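PDB 7A0H: F-actin-capping protein subunit alpha from Plasmodium berghei, which probably caps the fast-growing barbed ends of actin filaments, blocking subunit exchange there without severing the filaments, and is built as an asymmetric homodimer. Local coordinates for residues 49-53 with 93-97; 115-120 with 243-247; 169-175 with 195-201. All coordinates share one frame; numbering follows the deposited sequence.

Contact 1 (49-53 with 93-97); sequences ISKYN and HLKRK
Ile49 meets the turn at 93-97 with both branches: its CG2 rests 3.9 Å from the carbonyl oxygen O of His93, while CG1 reaches CD2 of Leu94 at 4.3 Å, as suits a branched aliphatic residue in a buried spot. One step on, Ser50 lays its CB over the middle of the His93 imidazole, 3.3 Å from the ring centroid and only 9° off the normal, a CH-pi contact that a small side chain permits. Its hydroxyl OG takes no part in this and bonds back to Asp47 O. Tyr52 is more marginal, its ring edge (CE2) 4.2 Å from NH2 of Arg96. Asn53 carries the polar part. With CG anti to the carbonyl carbon (chi1 -83°), its ND2 points into the turn and gives two weak bonds, to His93 O at 3.4 Å and, in the imidazole plane, to His93 ND1 at 3.3 Å. The amide oxygen OD1 lies 3.6 Å from Arg96 NH2 and is buried without a hydrogen-bonding partner. Arg96, with positive phi and psi, forms with Lys97 a G1 beta bulge opposite Asn92, which shapes the turn between strands 87-92 and 97-103. The turn thus lies against helix 39-55, with helix 21-35 touching Ile49, Tyr52 and Leu94, and strands 58-62 and 66-70 meeting Asn53, His93 and Arg96.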
loop_
_atom_site.group_PDB
_atom_site.type_symbol
_atom_site.label_atom_id
_atom_site.label_comp_id
_atom_site.label_asym_id
_atom_site.label_seq_id
_atom_site.Cartn_x
_atom_site.Cartn_y
_atom_site.Cartn_z
ATOM N N ILE A 49 -3.160 10.202 -15.886
ATOM C CA ILE A 49 -4.120 9.131 -15.716
ATOM C C ILE A 49 -4.172 8.252 -16.977
ATOM O O ILE A 49 -4.343 7.034 -16.899
ATOM C CB ILE A 49 -5.476 9.722 -15.351
ATOM C CG1 ILE A 49 -5.407 10.294 -13.929
ATOM C CG2 ILE A 49 -6.564 8.724 -15.341
ATOM C CD1 ILE A 49 -5.213 9.200 -12.848
ATOM N N SER A 50 -4.049 8.832 -18.160
ATOM C CA SER A 50 -4.087 7.998 -19.342
ATOM C C SER A 50 -2.948 6.990 -19.320
ATOM O O SER A 50 -3.120 5.854 -19.735
ATOM C CB SER A 50 -4.032 8.863 -20.589
ATOM O OG SER A 50 -2.809 9.598 -20.641
ATOM N N LYS A 51 -1.775 7.395 -18.876
ATOM C CA LYS A 51 -0.651 6.478 -18.833
ATOM C C LYS A 51 -0.875 5.426 -17.766
ATOM O O LYS A 51 -0.592 4.238 -17.968
ATOM C CB LYS A 51 0.628 7.253 -18.568
ATOM C CG LYS A 51 1.885 6.394 -18.470
ATOM C CD LYS A 51 2.299 5.826 -19.816
ATOM C CE LYS A 51 3.734 5.288 -19.796
ATOM N NZ LYS A 51 3.808 3.934 -19.180
ATOM N N TYR A 52 -1.279 5.868 -16.589
ATOM C CA TYR A 52 -1.739 4.945 -15.568
ATOM C C TYR A 52 -2.711 3.910 -16.129
ATOM O O TYR A 52 -2.573 2.704 -15.877
ATOM C CB TYR A 52 -2.386 5.783 -14.462
ATOM C CG TYR A 52 -2.891 4.978 -13.361
ATOM C CD1 TYR A 52 -2.057 4.583 -12.343
ATOM C CD2 TYR A 52 -4.208 4.546 -13.360
ATOM C CE1 TYR A 52 -2.520 3.794 -11.319
ATOM C CE2 TYR A 52 -4.685 3.747 -12.350
ATOM C CZ TYR A 52 -3.838 3.379 -11.325
ATOM O OH TYR A 52 -4.324 2.612 -10.291
ATOM N N ASN A 53 -3.723 4.363 -16.879
ATOM C CA ASN A 53 -4.708 3.447 -17.448
ATOM C C ASN A 53 -4.035 2.476 -18.406
ATOM O O ASN A 53 -4.366 1.297 -18.468
ATOM C CB ASN A 53 -5.796 4.224 -18.218
ATOM C CG ASN A 53 -6.892 4.754 -17.325
ATOM O OD1 ASN A 53 -6.853 4.543 -16.118
ATOM N ND2 ASN A 53 -7.869 5.483 -17.905
ATOM N N HIS A 93 -10.267 9.304 -20.157
ATOM C CA HIS A 93 -9.545 8.530 -19.159
ATOM C C HIS A 93 -10.008 8.842 -17.739
ATOM O O HIS A 93 -10.033 7.939 -16.899
ATOM C CB HIS A 93 -8.070 8.798 -19.314
ATOM C CG HIS A 93 -7.511 8.293 -20.592
ATOM N ND1 HIS A 93 -7.190 6.961 -20.785
ATOM C CD2 HIS A 93 -7.206 8.935 -21.737
ATOM C CE1 HIS A 93 -6.700 6.814 -22.006
ATOM N NE2 HIS A 93 -6.678 8.002 -22.593
ATOM N N LEU A 94 -10.351 10.089 -17.441
ATOM C CA LEU A 94 -10.866 10.372 -16.107
ATOM C C LEU A 94 -12.236 9.746 -15.941
ATOM O O LEU A 94 -12.545 9.150 -14.902
ATOM C CB LEU A 94 -10.929 11.876 -15.854
ATOM C CG LEU A 94 -9.661 12.667 -16.166
ATOM C CD1 LEU A 94 -9.974 14.070 -16.742
ATOM C CD2 LEU A 94 -8.835 12.749 -14.880
ATOM N N LYS A 95 -13.080 9.886 -16.953
ATOM C CA LYS A 95 -14.407 9.305 -16.854
ATOM C C LYS A 95 -14.407 7.798 -17.123
ATOM O O LYS A 95 -15.345 7.107 -16.708
ATOM C CB LYS A 95 -15.326 10.020 -17.853
ATOM C CG LYS A 95 -15.557 11.523 -17.649
ATOM C CD LYS A 95 -16.493 11.775 -16.439
ATOM C CE LYS A 95 -16.927 13.259 -16.296
ATOM N NZ LYS A 95 -17.407 13.684 -14.885
ATOM N N ARG A 96 -13.393 7.279 -17.819
ATOM C CA ARG A 96 -13.377 5.867 -18.230
ATOM C C ARG A 96 -14.622 5.542 -19.051
ATOM O O ARG A 96 -15.425 4.661 -18.719
ATOM C CB ARG A 96 -13.263 4.919 -17.032
ATOM C CG ARG A 96 -11.884 4.932 -16.366
ATOM C CD ARG A 96 -11.664 3.710 -15.487
ATOM N NE ARG A 96 -10.340 3.736 -14.852
ATOM C CZ ARG A 96 -9.935 2.871 -13.913
ATOM N NH1 ARG A 96 -10.755 1.904 -13.483
ATOM N NH2 ARG A 96 -8.706 2.951 -13.416
ATOM N N LYS A 97 -14.786 6.291 -20.130
ATOM C CA LYS A 97 -15.887 6.059 -21.041
ATOM C C LYS A 97 -15.433 6.330 -22.442
ATOM O O LYS A 97 -14.416 6.990 -22.670
ATOM C CB LYS A 97 -17.126 6.894 -20.718
ATOM C CG LYS A 97 -16.932 8.416 -20.823
ATOM C CD LYS A 97 -18.306 9.158 -20.791
ATOM C CE LYS A 97 -18.182 10.679 -20.796
ATOM N NZ LYS A 97 -19.548 11.288 -20.592
#

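Contact 2 (115-120 with 243-247); sequences KYRVAC and IENFA
Ile243, in the first turn of its helix, fits against Lys115, Tyr116 and Ala119. Chi1 of -67° sets CG1 beside the backbone N and leaves the CG2 methyl anti to it; CG2 drops onto the other backbone, 3.5 Å from Lys115 O, and also meets Ala119 CB at 3.7 Å. The other branch runs across the Tyr116 ring: CG1 stands 4.0 Å from its centroid in a CH-pi contact, and CD1 continues to the CB of Lys115. Branching at CB lets one residue fill the groove beside the helix and cover an aromatic face at once. Glu244 contributes little here; its CB points away from helix 115-120, and OE2 makes a weak, long ion pair with Lys123. Phe246 receives the edge of Tyr116 on its face in a T-shaped pair, with centroids 4.9 Å apart and planes at 82°. Tyr116 CE1 stands over the middle of the phenyl ring, while Cys120 SG approaches the ring's edge, 4.2 Å from CE2, as a sulfur-aromatic contact. Ala247 ends the segment at the tightest backbone approach: its CB sits 3.5 Å from Ala119 O and 4.0 Å from Cys120 SG. With Ala119 and Ala247 at the crossing, the axes of helix segments 115-120 and 243-247 approach to 8.5 Å at a crossing angle of -48°. No hydrogen bond spans the interface, so it is held by apolar and aromatic packing. Phe246 and Cys120 also touch Leu173 of strand 170-183: this is two crossing helices packed over an antiparallel sheet, as in the capping-protein fold.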
loop_
_atom_site.group_PDB
_atom_site.type_symbol
_atom_site.label_atom_id
_atom_site.label_comp_id
_atom_site.label_asym_id
_atom_site.label_seq_id
_atom_site.Cartn_x
_atom_site.Cartn_y
_atom_site.Cartn_z
ATOM N N LYS A 115 -5.170 -13.452 -40.275
ATOM C CA LYS A 115 -5.658 -14.819 -40.109
ATOM C C LYS A 115 -5.049 -15.443 -38.860
ATOM O O LYS A 115 -5.746 -16.082 -38.059
ATOM C CB LYS A 115 -5.292 -15.628 -41.355
ATOM C CG LYS A 115 -6.161 -15.421 -42.592
ATOM C CD LYS A 115 -5.726 -16.405 -43.723
ATOM C CE LYS A 115 -6.476 -16.172 -45.043
ATOM N NZ LYS A 115 -5.579 -16.286 -46.262
ATOM N N TYR A 116 -3.783 -15.149 -38.591
ATOM C CA TYR A 116 -3.210 -15.559 -37.316
ATOM C C TYR A 116 -3.974 -14.958 -36.145
ATOM O O TYR A 116 -4.299 -15.671 -35.185
ATOM C CB TYR A 116 -1.758 -15.123 -37.307
ATOM C CG TYR A 116 -0.791 -16.074 -37.988
ATOM C CD1 TYR A 116 -0.252 -17.163 -37.316
ATOM C CD2 TYR A 116 -0.436 -15.901 -39.300
ATOM C CE1 TYR A 116 0.669 -18.033 -37.921
ATOM C CE2 TYR A 116 0.462 -16.744 -39.910
ATOM C CZ TYR A 116 0.995 -17.820 -39.210
ATOM O OH TYR A 116 1.869 -18.650 -39.789
ATOM N N ARG A 117 -4.288 -13.638 -36.228
ATOM C CA ARG A 117 -4.962 -12.924 -35.136
ATOM C C ARG A 117 -6.345 -13.503 -34.909
ATOM O O ARG A 117 -6.786 -13.696 -33.753
ATOM C CB ARG A 117 -5.051 -11.400 -35.460
ATOM C CG ARG A 117 -5.483 -10.488 -34.200
ATOM C CD ARG A 117 -6.099 -9.107 -34.594
ATOM N NE ARG A 117 -7.388 -9.338 -35.220
ATOM C CZ ARG A 117 -8.503 -9.679 -34.581
ATOM N NH1 ARG A 117 -8.546 -9.784 -33.255
ATOM N NH2 ARG A 117 -9.586 -9.882 -35.308
ATOM N N VAL A 118 -7.065 -13.733 -35.999
ATOM C CA VAL A 118 -8.422 -14.258 -35.855
ATOM C C VAL A 118 -8.353 -15.615 -35.150
ATOM O O VAL A 118 -9.088 -15.852 -34.171
ATOM C CB VAL A 118 -9.126 -14.348 -37.203
ATOM C CG1 VAL A 118 -10.375 -15.143 -37.090
ATOM C CG2 VAL A 118 -9.522 -12.860 -37.767
ATOM N N ALA A 119 -7.447 -16.508 -35.626
ATOM C CA ALA A 119 -7.325 -17.839 -35.037
ATOM C C ALA A 119 -6.895 -17.741 -33.573
ATOM O O ALA A 119 -7.428 -18.432 -32.686
ATOM C CB ALA A 119 -6.281 -18.679 -35.807
ATOM N N CYS A 120 -5.880 -16.934 -33.298
ATOM C CA CYS A 120 -5.523 -16.796 -31.900
ATOM C C CYS A 120 -6.665 -16.211 -31.079
ATOM O O CYS A 120 -6.851 -16.612 -29.930
ATOM C CB CYS A 120 -4.323 -15.949 -31.738
ATOM S SG CYS A 120 -2.738 -16.665 -32.283
ATOM N N ILE A 243 -2.256 -22.402 -39.344
ATOM C CA ILE A 243 -2.526 -21.208 -38.545
ATOM C C ILE A 243 -3.312 -21.573 -37.292
ATOM O O ILE A 243 -2.992 -21.145 -36.157
ATOM C CB ILE A 243 -3.225 -20.120 -39.400
ATOM C CG1 ILE A 243 -2.223 -19.618 -40.463
ATOM C CG2 ILE A 243 -3.744 -18.935 -38.521
ATOM C CD1 ILE A 243 -2.815 -18.719 -41.536
ATOM N N GLU A 244 -4.294 -22.431 -37.453
ATOM C CA GLU A 244 -5.077 -22.838 -36.308
ATOM C C GLU A 244 -4.253 -23.635 -35.310
ATOM O O GLU A 244 -4.359 -23.422 -34.078
ATOM C CB GLU A 244 -6.228 -23.668 -36.811
ATOM C CG GLU A 244 -7.039 -24.203 -35.745
ATOM C CD GLU A 244 -8.278 -24.969 -36.226
ATOM O OE1 GLU A 244 -8.710 -24.846 -37.411
ATOM O OE2 GLU A 244 -8.765 -25.753 -35.376
ATOM N N ASN A 245 -3.404 -24.528 -35.790
ATOM C CA ASN A 245 -2.580 -25.303 -34.869
ATOM C C ASN A 245 -1.622 -24.389 -34.120
ATOM O O ASN A 245 -1.293 -24.632 -32.955
ATOM C CB ASN A 245 -1.781 -26.377 -35.609
ATOM C CG ASN A 245 -2.633 -27.562 -36.114
ATOM O OD1 ASN A 245 -3.809 -27.718 -35.755
ATOM N ND2 ASN A 245 -2.011 -28.396 -36.990
ATOM N N PHE A 246 -1.120 -23.362 -34.820
ATOM C CA PHE A 246 -0.297 -22.306 -34.216
ATOM C C PHE A 246 -1.001 -21.666 -33.006
ATOM O O PHE A 246 -0.449 -21.613 -31.928
ATOM C CB PHE A 246 0.040 -21.271 -35.315
ATOM C CG PHE A 246 0.892 -20.044 -34.847
ATOM C CD1 PHE A 246 2.267 -20.007 -35.075
ATOM C CD2 PHE A 246 0.291 -18.943 -34.209
ATOM C CE1 PHE A 246 3.045 -18.915 -34.690
ATOM C CE2 PHE A 246 1.061 -17.858 -33.755
ATOM C CZ PHE A 246 2.439 -17.807 -34.038
ATOM N N ALA A 247 -2.274 -21.326 -33.159
ATOM C CA ALA A 247 -3.071 -20.703 -32.108
ATOM C C ALA A 247 -3.243 -21.668 -30.943
ATOM O O ALA A 247 -3.055 -21.312 -29.743
ATOM C CB ALA A 247 -4.420 -20.280 -32.760
#

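Contact 3 (169-175 with 195-201); sequences NKYNLFL and SWNVNFL
Strands 170-175 and 195-200 run antiparallel at 170°, and Tyr171, Leu173 and Leu175 form hydrogen-bonded pairs with Phe200, Val198 and Trp196, Leu173 N and Val198 O lying 2.9 Å apart. On one face, Asn172 and Asn197 reach diagonally across the strands and exchange two hydrogen bonds between their side-chain amides: Asn197 ND2 meets a lone pair of Asn172 OD1 at 2.9 Å, and Asn172 ND2 returns to Asn197 OD1 at 3.0 Å. Both have CG anti to the backbone N (chi1 -174° for Asn172), which swings the amides over the gap, and the pair of hydrogen bonds fixes how both are turned. Phe174 follows on this face, its CZ 3.6 Å from Ser195 CB. The other face is largely apolar and aromatic. Tyr171 directs its ring edge to the face of Phe200 in an offset T-shaped pair, with centroids 5.5 Å apart and planes at 70°. Phe200 is also touched at CE2 by Leu173 CD1, 3.9 Å away, and the leucine's CB packs on Val198 CG1 at 4.0 Å. Trp196 and Leu175 extend this layer toward helix 243-266. The contact is part of a beta hairpin within a five-stranded antiparallel meander whose largely apolar face is covered by helices.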
loop_
_atom_site.group_PDB
_atom_site.type_symbol
_atom_site.label_atom_id
_atom_site.label_comp_id
_atom_site.label_asym_id
_atom_site.label_seq_id
_atom_site.Cartn_x
_atom_site.Cartn_y
_atom_site.Cartn_z
ATOM N N ASN A 169 8.300 -6.694 -41.839
ATOM C CA ASN A 169 7.897 -8.021 -42.309
ATOM C C ASN A 169 7.950 -9.078 -41.192
ATOM O O ASN A 169 7.538 -10.228 -41.427
ATOM C CB ASN A 169 8.731 -8.453 -43.527
ATOM C CG ASN A 169 8.560 -9.919 -43.877
ATOM O OD1 ASN A 169 7.449 -10.464 -43.837
ATOM N ND2 ASN A 169 9.673 -10.577 -44.203
ATOM N N LYS A 170 8.366 -8.714 -39.971
ATOM C CA LYS A 170 8.225 -9.592 -38.810
ATOM C C LYS A 170 6.894 -9.353 -38.092
ATOM O O LYS A 170 6.516 -8.210 -37.830
ATOM C CB LYS A 170 9.393 -9.399 -37.843
ATOM C CG LYS A 170 9.518 -10.556 -36.886
ATOM C CD LYS A 170 10.969 -10.790 -36.465
ATOM C CE LYS A 170 11.113 -12.030 -35.579
ATOM N NZ LYS A 170 12.203 -11.861 -34.523
ATOM N N TYR A 171 6.180 -10.437 -37.812
ATOM C CA TYR A 171 4.831 -10.322 -37.304
ATOM C C TYR A 171 4.828 -10.274 -35.786
ATOM O O TYR A 171 5.810 -10.620 -35.138
ATOM C CB TYR A 171 3.900 -11.458 -37.691
ATOM C CG TYR A 171 3.591 -11.618 -39.150
ATOM C CD1 TYR A 171 3.663 -10.533 -40.032
ATOM C CD2 TYR A 171 3.209 -12.842 -39.645
ATOM C CE1 TYR A 171 3.386 -10.688 -41.372
ATOM C CE2 TYR A 171 2.931 -13.018 -40.985
ATOM C CZ TYR A 171 3.012 -11.940 -41.843
ATOM O OH TYR A 171 2.724 -12.128 -43.170
ATOM N N ASN A 172 3.707 -9.821 -35.226
ATOM C CA ASN A 172 3.664 -9.734 -33.778
ATOM C C ASN A 172 2.234 -9.932 -33.330
ATOM O O ASN A 172 1.290 -9.430 -33.951
ATOM C CB ASN A 172 4.219 -8.398 -33.265
ATOM C CG ASN A 172 4.299 -8.375 -31.764
ATOM O OD1 ASN A 172 5.323 -8.752 -31.162
ATOM N ND2 ASN A 172 3.177 -8.032 -31.127
ATOM N N LEU A 173 2.067 -10.743 -32.344
ATOM C CA LEU A 173 0.747 -10.917 -31.788
ATOM C C LEU A 173 0.820 -10.737 -30.279
ATOM O O LEU A 173 1.701 -11.299 -29.604
ATOM C CB LEU A 173 0.200 -12.273 -32.153
ATOM C CG LEU A 173 -0.174 -12.642 -33.587
ATOM C CD1 LEU A 173 -0.213 -14.222 -33.548
ATOM C CD2 LEU A 173 -1.475 -12.104 -34.019
ATOM N N PHE A 174 -0.157 -10.025 -29.768
ATOM C CA PHE A 174 -0.251 -9.717 -28.370
ATOM C C PHE A 174 -1.598 -10.212 -27.940
ATOM O O PHE A 174 -2.614 -9.796 -28.518
ATOM C CB PHE A 174 -0.109 -8.247 -28.138
ATOM C CG PHE A 174 -0.090 -7.851 -26.655
ATOM C CD1 PHE A 174 1.024 -8.124 -25.893
ATOM C CD2 PHE A 174 -1.182 -7.221 -26.055
ATOM C CE1 PHE A 174 1.093 -7.752 -24.545
ATOM C CE2 PHE A 174 -1.138 -6.816 -24.682
ATOM C CZ PHE A 174 -0.007 -7.066 -23.942
ATOM N N LEU A 175 -1.580 -11.162 -26.994
ATOM C CA LEU A 175 -2.780 -11.867 -26.532
ATOM C C LEU A 175 -2.959 -11.458 -25.101
ATOM O O LEU A 175 -1.978 -11.484 -24.330
ATOM C CB LEU A 175 -2.654 -13.416 -26.592
ATOM C CG LEU A 175 -2.441 -14.143 -27.933
ATOM C CD1 LEU A 175 -0.966 -14.121 -28.247
ATOM C CD2 LEU A 175 -3.014 -15.594 -27.982
ATOM N N SER A 195 -0.929 -11.511 -20.013
ATOM C CA SER A 195 -0.586 -10.921 -21.284
ATOM C C SER A 195 0.554 -11.658 -21.948
ATOM O O SER A 195 1.514 -12.073 -21.273
ATOM C CB SER A 195 -0.244 -9.336 -21.101
ATOM O OG SER A 195 0.843 -9.190 -20.209
ATOM N N TRP A 196 0.484 -11.767 -23.277
ATOM C CA TRP A 196 1.317 -12.714 -24.045
ATOM C C TRP A 196 1.695 -12.061 -25.357
ATOM O O TRP A 196 0.832 -11.463 -26.045
ATOM C CB TRP A 196 0.530 -14.042 -24.275
ATOM C CG TRP A 196 0.234 -14.631 -22.939
ATOM C CD1 TRP A 196 -0.871 -14.381 -22.169
ATOM C CD2 TRP A 196 1.084 -15.494 -22.160
ATOM N NE1 TRP A 196 -0.732 -14.961 -20.918
ATOM C CE2 TRP A 196 0.439 -15.674 -20.907
ATOM C CE3 TRP A 196 2.305 -16.150 -22.417
ATOM C CZ2 TRP A 196 0.937 -16.576 -19.925
ATOM C CZ3 TRP A 196 2.850 -16.963 -21.416
ATOM C CH2 TRP A 196 2.145 -17.177 -20.178
ATOM N N ASN A 197 2.985 -12.108 -25.648
ATOM C CA ASN A 197 3.496 -11.627 -26.923
ATOM C C ASN A 197 4.294 -12.704 -27.683
ATOM O O ASN A 197 5.086 -13.471 -27.102
ATOM C CB ASN A 197 4.389 -10.436 -26.666
ATOM C CG ASN A 197 4.590 -9.607 -27.874
ATOM O OD1 ASN A 197 3.673 -8.950 -28.359
ATOM N ND2 ASN A 197 5.800 -9.636 -28.395
ATOM N N VAL A 198 4.101 -12.747 -28.983
ATOM C CA VAL A 198 4.985 -13.543 -29.827
ATOM C C VAL A 198 5.383 -12.713 -31.034
ATOM O O VAL A 198 4.529 -12.110 -31.705
ATOM C CB VAL A 198 4.393 -14.897 -30.292
ATOM C CG1 VAL A 198 3.112 -14.700 -30.933
ATOM C CG2 VAL A 198 5.320 -15.546 -31.293
ATOM N N ASN A 199 6.667 -12.684 -31.311
ATOM C CA ASN A 199 7.175 -11.965 -32.468
ATOM C C ASN A 199 7.822 -13.016 -33.376
ATOM O O ASN A 199 8.783 -13.666 -32.969
ATOM C CB ASN A 199 8.171 -10.875 -32.015
ATOM C CG ASN A 199 8.546 -9.930 -33.139
ATOM O OD1 ASN A 199 7.677 -9.256 -33.721
ATOM N ND2 ASN A 199 9.819 -9.957 -33.530
ATOM N N PHE A 200 7.362 -13.113 -34.630
ATOM C CA PHE A 200 7.635 -14.314 -35.417
ATOM C C PHE A 200 7.503 -14.052 -36.911
ATOM O O PHE A 200 6.807 -13.131 -37.346
ATOM C CB PHE A 200 6.673 -15.460 -35.048
ATOM C CG PHE A 200 5.304 -15.243 -35.549
ATOM C CD1 PHE A 200 4.813 -16.013 -36.566
ATOM C CD2 PHE A 200 4.489 -14.246 -35.019
ATOM C CE1 PHE A 200 3.521 -15.774 -37.073
ATOM C CE2 PHE A 200 3.198 -14.010 -35.513
ATOM C CZ PHE A 200 2.721 -14.745 -36.549
ATOM N N LEU A 201 8.155 -14.916 -37.685
ATOM C CA LEU A 201 7.948 -14.999 -39.127
ATOM C C LEU A 201 7.010 -16.145 -39.493
ATOM O O LEU A 201 6.911 -17.156 -38.796
ATOM C CB LEU A 201 9.276 -15.198 -39.853
ATOM C CG LEU A 201 10.188 -13.999 -39.821
ATOM C CD1 LEU A 201 11.573 -14.512 -40.115
ATOM C CD2 LEU A 201 9.669 -12.845 -40.828
#

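From the N terminus, the chain passes through helices 3-18 and 21-35 into helix 39-55, and contact 1 closes the first loop by bringing the turn before strand 97-103 back to that helix. Contact 2 opens only afterwards, on helix 112-131, and closes at the start of helix 243-266. Contact 3 is nested inside this large loop, joining two strands of the five-stranded sheet; the disulfide Cys158-Cys179 links strands 154-167 and 170-183 in the same sheet. Contacts 2 and 3 touch, with Tyr116 CE1 3.7 Å from Phe200 CE1, so helices and sheet pack together. Contact 1 stands apart, its centre about 32 Å from that of contact 2.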